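Local coordinates for protein dual function macrocyclase-peptidase POPB (PDB 5N4B) that cleaves peptide bonds after proline and joins peptide ends into rings, acting as both peptidase and macrocyclase in the biosynthesis of the amanitin toxins, at residues S163-Y169 and S695-M701; F614-W620 and G663-M668; D168-V174 and D196-K202; G103-Q107 and K703-K707. The protein carries 1 engineered substitution. One frame throughout, in Å; residues are numbered along the deposited sequence. Where two conformers were deposited one is given.

Contact 1: residues S163-Y169 and S695-M701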
# COMPACT_ATOMS: atom_id res chain seq x y z
N SER A 163 -16.22 -5.87 -3.18
CA SER A 163 -16.49 -5.47 -1.81
C SER A 163 -17.66 -4.49 -1.81
O SER A 163 -17.89 -3.79 -2.80
CB SER A 163 -15.30 -4.81 -1.13
OG SER A 163 -14.30 -5.78 -0.86
N HIS A 164 -18.41 -4.46 -0.72
CA HIS A 164 -19.51 -3.53 -0.52
C HIS A 164 -19.31 -2.76 0.77
O HIS A 164 -18.67 -3.24 1.69
CB HIS A 164 -20.82 -4.31 -0.39
CG HIS A 164 -21.16 -5.07 -1.62
ND1 HIS A 164 -21.94 -4.52 -2.62
CD2 HIS A 164 -20.79 -6.29 -2.06
CE1 HIS A 164 -22.07 -5.39 -3.60
NE2 HIS A 164 -21.37 -6.47 -3.29
N LEU A 165 -19.87 -1.55 0.81
CA LEU A 165 -19.85 -0.77 2.03
C LEU A 165 -20.39 -1.62 3.15
O LEU A 165 -21.40 -2.31 3.01
CB LEU A 165 -20.72 0.49 1.83
CG LEU A 165 -20.16 1.50 0.80
CD1 LEU A 165 -21.15 2.67 0.64
CD2 LEU A 165 -18.77 2.00 1.19
N GLY A 166 -19.72 -1.58 4.30
CA GLY A 166 -20.10 -2.34 5.45
C GLY A 166 -19.56 -3.76 5.53
O GLY A 166 -19.85 -4.45 6.52
N GLY A 167 -18.85 -4.23 4.54
CA GLY A 167 -18.37 -5.61 4.52
C GLY A 167 -16.91 -5.78 4.90
O GLY A 167 -16.10 -4.89 4.67
N ASP A 168 -16.59 -6.93 5.49
CA ASP A 168 -15.22 -7.23 5.92
C ASP A 168 -14.49 -8.24 5.02
O ASP A 168 -13.31 -8.50 5.27
CB ASP A 168 -15.25 -7.78 7.35
CG ASP A 168 -15.30 -6.71 8.40
OD1 ASP A 168 -14.87 -5.56 8.15
OD2 ASP A 168 -15.89 -7.03 9.45
N TYR A 169 -15.15 -8.81 4.03
CA TYR A 169 -14.60 -9.76 3.08
C TYR A 169 -15.05 -9.37 1.67
O TYR A 169 -15.98 -8.58 1.49
CB TYR A 169 -15.08 -11.22 3.36
CG TYR A 169 -14.70 -11.65 4.77
CD1 TYR A 169 -13.48 -12.25 5.04
CD2 TYR A 169 -15.54 -11.41 5.82
CE1 TYR A 169 -13.11 -12.59 6.34
CE2 TYR A 169 -15.21 -11.80 7.13
CZ TYR A 169 -13.98 -12.36 7.36
OH TYR A 169 -13.64 -12.70 8.67
N SER A 695 -18.80 7.02 6.61
CA SER A 695 -19.08 6.02 5.61
C SER A 695 -18.22 4.81 5.90
O SER A 695 -16.99 4.93 6.00
CB SER A 695 -18.80 6.56 4.22
OG SER A 695 -19.07 5.58 3.22
N TRP A 696 -18.84 3.66 6.06
CA TRP A 696 -18.14 2.44 6.45
C TRP A 696 -17.66 1.74 5.19
O TRP A 696 -18.38 0.93 4.58
CB TRP A 696 -19.04 1.55 7.29
CG TRP A 696 -18.29 0.41 7.99
CD1 TRP A 696 -17.60 -0.58 7.40
CD2 TRP A 696 -18.13 0.24 9.39
NE1 TRP A 696 -17.04 -1.41 8.35
CE2 TRP A 696 -17.35 -0.93 9.58
CE3 TRP A 696 -18.58 0.95 10.49
CZ2 TRP A 696 -17.00 -1.38 10.85
CZ3 TRP A 696 -18.27 0.50 11.74
CH2 TRP A 696 -17.46 -0.65 11.91
N LEU A 697 -16.41 2.01 4.82
CA LEU A 697 -15.86 1.41 3.62
C LEU A 697 -15.74 -0.09 3.79
O LEU A 697 -15.27 -0.58 4.83
CB LEU A 697 -14.48 2.02 3.38
CG LEU A 697 -14.45 3.50 2.98
CD1 LEU A 697 -12.99 3.95 2.94
CD2 LEU A 697 -15.18 3.75 1.65
N GLY A 698 -16.13 -0.83 2.78
CA GLY A 698 -15.86 -2.26 2.76
C GLY A 698 -14.38 -2.49 2.59
O GLY A 698 -13.60 -1.64 2.17
N HIS A 699 -13.96 -3.69 2.96
CA HIS A 699 -12.57 -4.05 2.81
C HIS A 699 -12.05 -3.79 1.40
O HIS A 699 -12.61 -4.28 0.40
CB HIS A 699 -12.38 -5.53 3.16
CG HIS A 699 -10.95 -5.94 3.13
ND1 HIS A 699 -10.44 -6.87 2.27
CD2 HIS A 699 -9.91 -5.49 3.87
CE1 HIS A 699 -9.14 -6.98 2.46
NE2 HIS A 699 -8.79 -6.14 3.41
N GLY A 700 -10.96 -3.06 1.34
CA GLY A 700 -10.31 -2.78 0.06
C GLY A 700 -10.87 -1.61 -0.70
O GLY A 700 -10.28 -1.22 -1.72
N MET A 701 -11.95 -1.01 -0.22
CA MET A 701 -12.63 0.02 -0.98
C MET A 701 -12.01 1.37 -0.71
O MET A 701 -11.55 1.66 0.40
CB MET A 701 -14.11 0.07 -0.58
CG MET A 701 -14.87 -1.16 -1.01
SD MET A 701 -16.62 -1.11 -0.59
CE MET A 701 -17.24 0.17 -1.69
O HOH W 1 -15.13 -2.98 6.63
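Ser163, next to last in strand 157-164, starts the contact by sending OG into the carbonyl plane of His699 O, a short hydrogen bond of 2.6 Å; the same OG is also hydrogen-bonded to Ser170. Its CB packs on Met701 CG. At His164 the backbone takes over: the carbonyl O receives a CA-H...O contact from Gly698 CA at 3.2 Å, an approach that a residue lacking a side chain makes easy. Leu165 turns CD2 inward to meet Met701 CE at 3.7 Å and Leu697 CD2 at 4.0 Å; the bend of Met701 at chi3 (69°) swings its methyl to that branch, and the two chains cross at about a right angle. Gly166, in a type II turn from His164 to Gly167, donates its N-H to Trp696 O at 2.9 Å and lays CA beside the Trp696 indole. Gly167 O then accepts from His699 N at 3.0 Å. A water links Gly167 O, Leu697 O and Trp696 NE1. Asp168, whose carboxylate pairs with Arg230, sets its carbonyl O near His699 CB. A propeller loop thus meets, through two backbone bonds, one serine hydroxyl and an apolar Leu165-Met701 pair, the loop bearing the charge-relay histidine, His699, at the propeller-hydrolase interface of a prolyl oligopeptidase.

Contact 2: residues F614-W620 and G663-M668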
# COMPACT_ATOMS: atom_id res chain seq x y z
N PHE A 614 -6.89 -6.21 18.56
CA PHE A 614 -7.93 -5.74 17.64
C PHE A 614 -7.60 -6.20 16.23
O PHE A 614 -6.45 -6.09 15.79
CB PHE A 614 -8.02 -4.20 17.68
CG PHE A 614 -8.44 -3.70 19.00
CD1 PHE A 614 -9.77 -3.54 19.28
CD2 PHE A 614 -7.51 -3.40 19.96
CE1 PHE A 614 -10.18 -3.13 20.54
CE2 PHE A 614 -7.88 -2.98 21.20
CZ PHE A 614 -9.23 -2.83 21.49
N THR A 615 -8.65 -6.63 15.51
CA THR A 615 -8.62 -7.15 14.15
C THR A 615 -7.32 -7.91 13.87
O THR A 615 -7.06 -8.92 14.54
CB THR A 615 -8.93 -6.07 13.11
OG1 THR A 615 -7.95 -5.03 13.18
CG2 THR A 615 -10.30 -5.43 13.35
N GLY A 616 -6.50 -7.43 12.95
CA GLY A 616 -5.30 -8.16 12.55
C GLY A 616 -3.99 -7.67 13.17
O GLY A 616 -2.89 -7.99 12.70
N GLY A 617 -4.12 -6.94 14.28
CA GLY A 617 -2.97 -6.35 14.93
C GLY A 617 -1.96 -7.33 15.45
O GLY A 617 -0.79 -6.97 15.57
N GLN A 618 -2.35 -8.58 15.76
CA GLN A 618 -1.37 -9.54 16.26
C GLN A 618 -0.24 -9.77 15.26
O GLN A 618 0.90 -10.08 15.66
CB GLN A 618 -2.07 -10.86 16.63
CG GLN A 618 -2.50 -11.68 15.46
CD GLN A 618 -3.56 -11.00 14.60
OE1 GLN A 618 -4.45 -10.26 15.10
NE2 GLN A 618 -3.52 -11.29 13.30
N ALA A 619 -0.52 -9.62 13.98
CA ALA A 619 0.51 -9.78 12.95
C ALA A 619 1.60 -8.74 13.06
O ALA A 619 2.70 -8.95 12.51
CB ALA A 619 -0.13 -9.71 11.58
N TRP A 620 1.36 -7.63 13.76
CA TRP A 620 2.36 -6.58 13.89
C TRP A 620 3.29 -6.77 15.08
O TRP A 620 4.15 -5.91 15.33
CB TRP A 620 1.70 -5.21 13.99
CG TRP A 620 0.65 -4.93 13.00
CD1 TRP A 620 0.50 -5.45 11.76
CD2 TRP A 620 -0.45 -4.05 13.22
NE1 TRP A 620 -0.64 -4.94 11.18
CE2 TRP A 620 -1.23 -4.07 12.06
CE3 TRP A 620 -0.83 -3.25 14.29
CZ2 TRP A 620 -2.41 -3.32 11.96
CZ3 TRP A 620 -1.99 -2.51 14.19
CH2 TRP A 620 -2.77 -2.56 13.06
N GLY A 663 -10.76 -1.49 9.31
CA GLY A 663 -10.48 -2.76 9.96
C GLY A 663 -9.02 -3.11 10.01
O GLY A 663 -8.63 -4.08 10.67
N ARG A 664 -8.21 -2.37 9.29
CA ARG A 664 -6.77 -2.55 9.32
C ARG A 664 -6.23 -1.94 10.60
O ARG A 664 -5.62 -2.64 11.42
CB ARG A 664 -6.15 -1.88 8.10
CG ARG A 664 -4.61 -2.01 8.00
CD ARG A 664 -4.07 -1.06 6.89
NE ARG A 664 -2.61 -1.08 6.74
CZ ARG A 664 -1.93 -0.29 5.90
NH1 ARG A 664 -2.59 0.61 5.16
NH2 ARG A 664 -0.60 -0.37 5.81
N VAL A 665 -6.48 -0.63 10.80
CA VAL A 665 -6.15 0.06 12.03
C VAL A 665 -7.46 0.57 12.58
O VAL A 665 -8.04 1.54 12.08
CB VAL A 665 -5.17 1.21 11.82
CG1 VAL A 665 -4.91 1.84 13.16
CG2 VAL A 665 -3.89 0.77 11.13
N VAL A 666 -7.94 -0.05 13.65
CA VAL A 666 -9.21 0.40 14.20
C VAL A 666 -9.09 1.84 14.73
O VAL A 666 -8.03 2.22 15.27
CB VAL A 666 -9.73 -0.56 15.29
CG1 VAL A 666 -10.21 -1.87 14.68
CG2 VAL A 666 -8.70 -0.81 16.35
N PRO A 667 -10.13 2.66 14.57
CA PRO A 667 -10.02 4.08 14.88
C PRO A 667 -9.89 4.40 16.36
O PRO A 667 -9.53 5.54 16.68
CB PRO A 667 -11.30 4.67 14.28
CG PRO A 667 -12.22 3.50 14.19
CD PRO A 667 -11.38 2.33 13.92
N MET A 668 -10.13 3.44 17.26
CA MET A 668 -9.91 3.70 18.69
C MET A 668 -8.51 4.20 18.97
O MET A 668 -8.33 4.95 19.91
CB MET A 668 -10.23 2.45 19.51
CG MET A 668 -9.22 1.35 19.43
SD MET A 668 -7.92 1.54 20.68
CE MET A 668 -6.77 0.26 20.20
O HOH W 2 -6.49 -2.81 14.12
O HOH W 3 -5.42 -5.42 10.99
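Thr615 and Gly663, their CA atoms 6.3 Å apart, mark the near approach of two loops, the first folded into a type II' turn from Phe614 to Gly617. Both belong to the alpha/beta-hydrolase part of the enzyme, and the second directly follows Asp662 of the charge relay, whose OD1 accepts from Val665 N. Thr615 OG1 donates to Gly663 O at 2.8 Å, tilted 33° from the carbonyl plane; chi1 of 61° sets this oxygen between backbone N and carbonyl carbon, while CG2 goes on to meet Val666 CG1 tip to tip. A water gives a proton to Thr615 OG1 and another to Arg664 O, and accepts from Val666 N, tying the loops together where their backbones do not bond directly. Arg664 O also lies at the edge of the Trp620 indole, 3.3 Å from CH2, and one face of that indole rests on Gly617 CA within its own loop. Farther along, Val666 CG2 packs at 3.7 Å on Phe614 CB, the two side chains crossing nearly perpendicularly. Met668 comes from the opposite direction in a Met-aromatic contact: SD stands above the face of the Phe614 ring, 4.9 Å from its centroid, and the methyl CE touches Phe614 CE2 at 3.6 Å.

Contact 3: residues D168-V174 and D196-K202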
# COMPACT_ATOMS: atom_id res chain seq x y z
N ASP A 168 -16.59 -6.93 5.49
CA ASP A 168 -15.22 -7.23 5.92
C ASP A 168 -14.49 -8.24 5.02
O ASP A 168 -13.31 -8.50 5.27
CB ASP A 168 -15.25 -7.78 7.35
CG ASP A 168 -15.30 -6.71 8.40
OD1 ASP A 168 -14.87 -5.56 8.15
OD2 ASP A 168 -15.89 -7.03 9.45
N TYR A 169 -15.15 -8.81 4.03
CA TYR A 169 -14.60 -9.76 3.08
C TYR A 169 -15.05 -9.37 1.67
O TYR A 169 -15.98 -8.58 1.49
CB TYR A 169 -15.08 -11.22 3.36
CG TYR A 169 -14.70 -11.65 4.77
CD1 TYR A 169 -13.48 -12.25 5.04
CD2 TYR A 169 -15.54 -11.41 5.82
CE1 TYR A 169 -13.11 -12.59 6.34
CE2 TYR A 169 -15.21 -11.80 7.13
CZ TYR A 169 -13.98 -12.36 7.36
OH TYR A 169 -13.64 -12.70 8.67
N SER A 170 -14.42 -9.94 0.68
CA SER A 170 -14.82 -9.78 -0.70
C SER A 170 -15.43 -11.05 -1.25
O SER A 170 -15.29 -12.14 -0.68
CB SER A 170 -13.63 -9.40 -1.59
OG SER A 170 -13.03 -8.20 -1.12
N THR A 171 -16.13 -10.93 -2.37
CA THR A 171 -16.77 -12.04 -3.07
C THR A 171 -16.24 -12.05 -4.49
O THR A 171 -16.19 -11.01 -5.16
CB THR A 171 -18.30 -11.89 -3.07
OG1 THR A 171 -18.73 -11.80 -1.70
CG2 THR A 171 -18.94 -13.03 -3.77
N ILE A 172 -15.81 -13.22 -4.94
CA ILE A 172 -15.26 -13.37 -6.29
C ILE A 172 -16.37 -13.89 -7.18
O ILE A 172 -17.04 -14.89 -6.87
CB ILE A 172 -14.05 -14.31 -6.33
CG1 ILE A 172 -12.95 -13.83 -5.39
CG2 ILE A 172 -13.55 -14.37 -7.77
CD1 ILE A 172 -11.84 -14.89 -5.23
N TYR A 173 -16.54 -13.21 -8.31
CA TYR A 173 -17.45 -13.56 -9.39
C TYR A 173 -16.62 -13.87 -10.63
O TYR A 173 -15.43 -13.54 -10.71
CB TYR A 173 -18.46 -12.41 -9.69
CG TYR A 173 -19.32 -12.11 -8.50
CD1 TYR A 173 -20.44 -12.87 -8.24
CD2 TYR A 173 -18.99 -11.10 -7.62
CE1 TYR A 173 -21.21 -12.59 -7.15
CE2 TYR A 173 -19.77 -10.83 -6.51
CZ TYR A 173 -20.89 -11.59 -6.30
OH TYR A 173 -21.65 -11.34 -5.16
N VAL A 174 -17.26 -14.56 -11.59
CA VAL A 174 -16.61 -14.96 -12.82
C VAL A 174 -17.54 -14.67 -13.98
O VAL A 174 -18.74 -15.00 -13.94
CB VAL A 174 -16.23 -16.45 -12.83
CG1 VAL A 174 -15.45 -16.83 -14.12
CG2 VAL A 174 -15.47 -16.83 -11.57
N ASP A 196 -21.49 -18.57 -10.32
CA ASP A 196 -20.43 -18.76 -9.33
C ASP A 196 -20.38 -17.57 -8.37
O ASP A 196 -20.35 -16.43 -8.81
CB ASP A 196 -19.08 -18.81 -10.03
CG ASP A 196 -18.95 -19.96 -11.03
OD1 ASP A 196 -19.93 -20.27 -11.73
OD2 ASP A 196 -17.83 -20.53 -11.14
N GLU A 197 -20.31 -17.83 -7.07
CA GLU A 197 -20.18 -16.78 -6.08
C GLU A 197 -19.26 -17.29 -4.98
O GLU A 197 -19.63 -18.14 -4.17
CB GLU A 197 -21.55 -16.39 -5.52
CG GLU A 197 -21.47 -15.29 -4.49
CD GLU A 197 -22.83 -14.73 -4.12
OE1 GLU A 197 -23.66 -15.52 -3.61
OE2 GLU A 197 -23.08 -13.53 -4.40
N VAL A 198 -18.04 -16.79 -4.96
CA VAL A 198 -17.00 -17.30 -4.09
C VAL A 198 -16.81 -16.31 -2.94
O VAL A 198 -16.12 -15.29 -3.07
CB VAL A 198 -15.72 -17.55 -4.89
CG1 VAL A 198 -14.61 -18.02 -4.02
CG2 VAL A 198 -15.98 -18.54 -6.01
N LYS A 199 -17.44 -16.57 -1.81
CA LYS A 199 -17.50 -15.66 -0.68
C LYS A 199 -16.31 -15.87 0.26
O LYS A 199 -15.57 -16.87 0.20
CB LYS A 199 -18.80 -15.89 0.10
CG LYS A 199 -20.03 -15.44 -0.72
CD LYS A 199 -21.34 -15.67 0.02
CE LYS A 199 -21.43 -14.82 1.30
NZ LYS A 199 -21.53 -13.35 1.12
N TRP A 200 -16.12 -14.88 1.13
CA TRP A 200 -15.22 -14.95 2.27
C TRP A 200 -13.75 -14.81 1.89
O TRP A 200 -12.86 -15.20 2.61
CB TRP A 200 -15.46 -16.22 3.13
CG TRP A 200 -16.92 -16.34 3.49
CD1 TRP A 200 -17.80 -17.26 3.00
CD2 TRP A 200 -17.65 -15.51 4.36
NE1 TRP A 200 -19.04 -17.04 3.51
CE2 TRP A 200 -18.98 -15.96 4.35
CE3 TRP A 200 -17.31 -14.42 5.17
CZ2 TRP A 200 -19.98 -15.38 5.14
CZ3 TRP A 200 -18.30 -13.82 5.92
CH2 TRP A 200 -19.63 -14.32 5.90
N PHE A 201 -13.50 -14.18 0.74
CA PHE A 201 -12.17 -14.02 0.18
C PHE A 201 -11.47 -12.83 0.82
O PHE A 201 -12.03 -11.72 0.91
CB PHE A 201 -12.31 -13.80 -1.33
CG PHE A 201 -11.05 -13.32 -2.05
CD1 PHE A 201 -9.90 -14.05 -1.99
CD2 PHE A 201 -11.06 -12.18 -2.81
CE1 PHE A 201 -8.74 -13.61 -2.65
CE2 PHE A 201 -9.93 -11.75 -3.49
CZ PHE A 201 -8.79 -12.47 -3.42
N LYS A 202 -10.22 -13.03 1.23
CA LYS A 202 -9.45 -11.95 1.82
C LYS A 202 -7.98 -12.34 1.90
O LYS A 202 -7.65 -13.50 2.14
CB LYS A 202 -9.96 -11.66 3.24
CG LYS A 202 -9.65 -10.29 3.82
CD LYS A 202 -10.31 -10.12 5.19
CE LYS A 202 -10.22 -8.71 5.64
NZ LYS A 202 -11.04 -8.49 6.89
O HOH W 4 -11.85 -5.91 7.84
O HOH W 5 -11.18 -9.10 0.35
O HOH W 6 -18.02 -12.59 1.14
O HOH W 7 -21.62 -11.88 -1.31
O HOH W 8 -19.98 -15.18 -11.01
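Lys202 NZ is gripped by Asp168 O at 2.8 Å, in the carbonyl plane, by a water, and by a salt bridge to Asp232. Beyond it the segments run as antiparallel strands, the third and the outermost fourth strand of a four-stranded beta-propeller blade. Ser170 with Phe201 and Ile172 with Val198 are hydrogen-bonded pairs, and the register slips by one between them: Trp200 and Phe201 both face Ser170, a G1 beta bulge, with Trp200 at positive phi (76°). The bulge turns the indole back on Tyr169, presenting its edge to the phenol face in an offset edge-to-face pair, planes 68° apart. Lys202, fully extended, crosses Tyr169 at about a right angle and holds NZ over the ring, 4.9 Å from its centroid, as a cation-pi contact. Ile172, Val198 and Phe201 share one face of the sheet with Ser170, buried in the blade: Ile172 CD1 makes a CH-pi contact over one face of the phenyl ring, 3.7 Å from its centroid, and CB of Ile172 meets CB of Val198. At the far end Tyr173 and Glu197 lie side by side, and the hydroxyl OH donates to Glu197 OE2 at 2.7 Å, on the lone pair that points away from the other carboxylate oxygen.

Contact 4: residues G103-Q107 and K703-K707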
# COMPACT_ATOMS: atom_id res chain seq x y z
N GLY A 103 -10.74 10.85 -15.93
CA GLY A 103 -10.03 11.87 -15.15
C GLY A 103 -10.38 11.83 -13.68
O GLY A 103 -9.49 11.78 -12.82
N LEU A 104 -11.69 11.87 -13.38
CA LEU A 104 -12.19 11.99 -12.02
C LEU A 104 -13.12 10.85 -11.66
O LEU A 104 -13.87 10.97 -10.69
CB LEU A 104 -12.87 13.34 -11.81
CG LEU A 104 -11.95 14.56 -11.98
CD1 LEU A 104 -12.75 15.85 -12.01
CD2 LEU A 104 -10.87 14.59 -10.93
N GLN A 105 -13.11 9.75 -12.40
CA GLN A 105 -13.96 8.62 -12.04
C GLN A 105 -13.45 7.93 -10.79
O GLN A 105 -12.24 7.79 -10.56
CB GLN A 105 -14.06 7.63 -13.22
CG GLN A 105 -14.65 8.21 -14.51
CD GLN A 105 -14.63 7.20 -15.57
OE1 GLN A 105 -13.67 7.06 -16.31
NE2 GLN A 105 -15.73 6.47 -15.70
N SER A 106 -14.39 7.44 -10.00
CA SER A 106 -14.02 6.84 -8.73
C SER A 106 -13.39 5.48 -8.92
O SER A 106 -12.57 5.06 -8.10
CB SER A 106 -15.23 6.73 -7.83
OG SER A 106 -15.63 8.04 -7.41
N GLN A 107 -13.76 4.79 -9.99
CA GLN A 107 -13.12 3.52 -10.35
C GLN A 107 -12.80 3.58 -11.84
O GLN A 107 -13.63 4.01 -12.65
CB GLN A 107 -13.97 2.28 -10.04
CG GLN A 107 -14.39 2.12 -8.58
CD GLN A 107 -15.19 0.87 -8.33
OE1 GLN A 107 -14.64 -0.23 -8.29
NE2 GLN A 107 -16.47 1.04 -8.15
N LYS A 703 -12.64 5.76 -1.29
CA LYS A 703 -13.66 6.79 -1.28
C LYS A 703 -13.94 7.28 -2.69
O LYS A 703 -13.07 7.17 -3.57
CB LYS A 703 -13.17 7.98 -0.47
CG LYS A 703 -12.89 7.69 0.99
CD LYS A 703 -12.59 8.93 1.72
CE LYS A 703 -12.22 8.57 3.15
NZ LYS A 703 -12.48 9.69 4.09
N PRO A 704 -15.08 7.93 -2.91
CA PRO A 704 -15.30 8.58 -4.21
C PRO A 704 -14.29 9.70 -4.42
O PRO A 704 -13.83 10.33 -3.48
CB PRO A 704 -16.73 9.12 -4.12
CG PRO A 704 -17.37 8.39 -2.91
CD PRO A 704 -16.23 8.05 -2.00
N THR A 705 -14.00 9.97 -5.69
CA THR A 705 -13.00 10.99 -6.03
C THR A 705 -13.37 12.35 -5.43
O THR A 705 -12.50 13.06 -4.93
CB THR A 705 -12.89 11.10 -7.54
OG1 THR A 705 -12.51 9.83 -8.04
CG2 THR A 705 -11.80 12.10 -7.91
N ASP A 706 -14.63 12.74 -5.50
CA ASP A 706 -15.01 14.05 -5.01
C ASP A 706 -14.72 14.20 -3.52
O ASP A 706 -14.27 15.26 -3.06
CB ASP A 706 -16.43 14.45 -5.43
CG ASP A 706 -17.54 13.48 -4.99
OD1 ASP A 706 -17.35 12.57 -4.13
OD2 ASP A 706 -18.71 13.67 -5.52
N LYS A 707 -14.96 13.15 -2.75
CA LYS A 707 -14.63 13.18 -1.32
C LYS A 707 -13.13 13.21 -1.09
O LYS A 707 -12.65 13.91 -0.17
CB LYS A 707 -15.30 12.00 -0.61
CG LYS A 707 -15.13 12.00 0.89
CD LYS A 707 -15.67 13.24 1.55
CE LYS A 707 -15.65 13.18 3.09
NZ LYS A 707 -16.68 12.29 3.74
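Two first torsions of nearly equal value make this contact: Ser106 (chi1 -70°) and Thr705 (chi1 -59°) each hold their hydroxyl opposite the carbonyl carbon and close to their own backbone N, which carries Ser106 OG to the start of helix 705-722 and Thr705 OG1 back to the loop. Ser106 OG accepts the N-H of Thr705 at 3.1 Å, with an angle of 161° at the hydrogen. Thr705 is the first residue of the helix and Pro704 stands at its N-cap. The N-H of Thr705 belongs to the first turn, which has no helical carbonyl before it to bond to, and Ser106, distant in sequence, supplies an acceptor. The same oxygen lies 3.6 Å from Pro704 CB, alongside the pyrrolidine ring.

Thr705 OG1 reaches two carbonyls of the loop, Leu104 O at 3.2 Å and Gln105 O at 3.3 Å. Both bonds are weak, and which of the two carbonyls takes the single proton is not settled. Gln105 O is in any case also bonded by Asn101. The methyl of the threonine serves the apolar side: Thr705 CG2 meets Leu104 CD2 at 4.0 Å, the two side chains crossing at about a right angle, and both residues also touch Arg80 on helix 68-80.

The chemistry thus joins propeller to hydrolase domain away from the annotated sites, through one sound bond, a weakly shared hydroxyl and a single methyl pair. The partly positive amino end of the helix probably strengthens the N-H bond to Ser106 OG; the whole is a modest polar attachment at the surface with no salt bridge across it.

Contacts 1 and 4 both join the propeller to the hydrolase domain and are surface contacts, whereas contacts 2 and 3 each stay within one domain and are partly buried. Contact 3 buries the largest area, with regular strand pairing and aromatic packing; contact 4 buries the smallest and relies on hydroxyls at a helix start. Contact 1 mixes backbone bonds with a serine hydroxyl and apolar side chains, and contact 2 combines water bridges with apolar side chains. Contacts 1 and 3 share Asp168 and Tyr169 and reach the same sheet; at its edge Lys202 CG packs on His699 CE1 of the hydrolase domain. Contact 2 lies about 15 Å from contact 1, centre to centre, beside another member of the charge relay.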